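Local coordinates for lipoxygenase (Cyanothece sp., PDB 5EK8), which is a non-heme iron lipoxygenase with 9R specificity, probably inserting molecular oxygen into polyunsaturated fatty acids, at residues K338-Q341 with A342-I345. Residues are numbered along the deposited sequence; the frame is centred on the assembly and turned at random.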
loop_
_atom_site.group_PDB
_atom_site.type_symbol
_atom_site.label_atom_id
_atom_site.label_comp_id
_atom_site.label_asym_id
_atom_site.label_seq_id
_atom_site.Cartn_x
_atom_site.Cartn_y
_atom_site.Cartn_z
ATOM N N LYS A 338 -6.615 35.998 -9.198
ATOM C CA LYS A 338 -7.600 35.239 -8.439
ATOM C C LYS A 338 -7.898 33.933 -9.163
ATOM O O LYS A 338 -8.251 32.930 -8.536
ATOM C CB LYS A 338 -8.870 36.058 -8.202
ATOM C CG LYS A 338 -8.689 37.086 -7.088
ATOM C CD LYS A 338 -9.998 37.508 -6.453
ATOM C CE LYS A 338 -9.789 37.877 -4.986
ATOM N NZ LYS A 338 -8.514 38.626 -4.771
ATOM N N TRP A 339 -7.724 33.941 -10.480
ATOM C CA TRP A 339 -7.768 32.707 -11.255
ATOM C C TRP A 339 -6.597 31.799 -10.869
ATOM O O TRP A 339 -6.788 30.613 -10.575
ATOM C CB TRP A 339 -7.749 33.008 -12.755
ATOM C CG TRP A 339 -7.617 31.789 -13.617
ATOM C CD1 TRP A 339 -6.605 31.508 -14.484
ATOM C CD2 TRP A 339 -8.524 30.679 -13.687
ATOM N NE1 TRP A 339 -6.828 30.299 -15.098
ATOM C CE2 TRP A 339 -7.998 29.767 -14.621
ATOM C CE3 TRP A 339 -9.731 30.370 -13.052
ATOM C CZ2 TRP A 339 -8.635 28.570 -14.938
ATOM C CZ3 TRP A 339 -10.362 29.178 -13.366
ATOM C CH2 TRP A 339 -9.812 28.294 -14.299
ATOM N N LEU A 340 -5.388 32.362 -10.856
ATOM C CA LEU A 340 -4.201 31.591 -10.469
ATOM C C LEU A 340 -4.314 31.009 -9.051
ATOM O O LEU A 340 -3.971 29.843 -8.800
ATOM C CB LEU A 340 -2.946 32.464 -10.573
ATOM C CG LEU A 340 -2.510 32.846 -11.991
ATOM C CD1 LEU A 340 -1.652 34.101 -11.979
ATOM C CD2 LEU A 340 -1.774 31.689 -12.642
ATOM N N GLN A 341 -4.807 31.831 -8.131
ATOM C CA GLN A 341 -4.998 31.427 -6.741
ATOM C C GLN A 341 -6.072 30.341 -6.616
ATOM O O GLN A 341 -5.937 29.411 -5.814
ATOM C CB GLN A 341 -5.353 32.648 -5.886
ATOM C CG GLN A 341 -4.179 33.605 -5.691
ATOM C CD GLN A 341 -4.612 35.033 -5.408
ATOM O OE1 GLN A 341 -5.796 35.315 -5.222
ATOM N NE2 GLN A 341 -3.650 35.945 -5.385
ATOM N N ALA A 342 -7.126 30.456 -7.422
ATOM C CA ALA A 342 -8.139 29.406 -7.495
ATOM C C ALA A 342 -7.510 28.088 -7.946
ATOM O O ALA A 342 -7.775 27.028 -7.364
ATOM C CB ALA A 342 -9.266 29.808 -8.436
ATOM N N LYS A 343 -6.669 28.156 -8.976
ATOM C CA LYS A 343 -6.013 26.956 -9.493
ATOM C C LYS A 343 -5.122 26.310 -8.434
ATOM O O LYS A 343 -5.067 25.079 -8.312
ATOM C CB LYS A 343 -5.198 27.283 -10.746
ATOM C CG LYS A 343 -6.013 27.281 -12.028
ATOM C CD LYS A 343 -5.143 27.553 -13.245
ATOM C CE LYS A 343 -4.519 28.939 -13.182
ATOM N NZ LYS A 343 -3.869 29.324 -14.468
ATOM N N ARG A 344 -4.434 27.138 -7.656
ATOM C CA ARG A 344 -3.603 26.603 -6.582
ATOM C C ARG A 344 -4.453 25.916 -5.502
ATOM O O ARG A 344 -4.112 24.822 -5.027
ATOM C CB ARG A 344 -2.753 27.710 -5.960
ATOM C CG ARG A 344 -1.813 27.222 -4.868
ATOM C CD ARG A 344 -1.015 28.375 -4.311
ATOM N NE ARG A 344 -0.268 28.020 -3.110
ATOM C CZ ARG A 344 0.192 28.916 -2.243
ATOM N NH1 ARG A 344 -0.035 30.207 -2.446
ATOM N NH2 ARG A 344 0.870 28.524 -1.172
ATOM N N ILE A 345 -5.556 26.563 -5.118
ATOM C CA ILE A 345 -6.468 25.998 -4.121
ATOM C C ILE A 345 -6.996 24.629 -4.566
ATOM O O ILE A 345 -6.967 23.653 -3.797
ATOM C CB ILE A 345 -7.655 26.939 -3.841
ATOM C CG1 ILE A 345 -7.177 28.178 -3.082
ATOM C CG2 ILE A 345 -8.715 26.222 -3.024
ATOM C CD1 ILE A 345 -8.290 29.098 -2.648
#
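W339 and K343, one turn apart near the start of helix 337-377, lie against each other, the lysine chain running slantwise over one face of the indole. CD of K343 sits 3.5 Å above the ring plane, displaced toward the rim. CG of W339 is anti to the backbone N (chi1 173°), which lays the ring alongside the next turn of the helix. The lysine leaves its backbone extended through chi2 and then bends at chi3 (-63°), carrying CE to 3.3 Å from NE1 of W339. Its ammonium thus ends beside the indole nitrogen, NZ 3.2 Å from NE1. Both atoms are donors and cannot bond to each other; they share an acceptor instead, since OD2 of D247 takes a hydrogen bond from NE1 and a salt bridge from NZ, while NZ also donates to the carbonyl O of R245. On another side of the lysine tip comes L340, whose CD2 lies 3.6 Å from NZ. Beneath these side chains the regular i to i+4 ladder holds the turn, with K343 N bonded to W339 O at 2.9 Å. The indole and the lysine chain both touch I309 of strand 303-313, and A342 and I345 rest on I311 of the same strand, so this first part of the helix packs on the antiparallel sheet, away from the iron. With an alanine here in place of the indole of W339, one side of the lysine chain would probably be uncovered and freer to turn, and D247 would lose the indole N-H that it now accepts. The chemistry is that of a shared carboxylate: its negative charge probably offsets the crowding of two donors and ties the helix to the segment carrying R245 and D247.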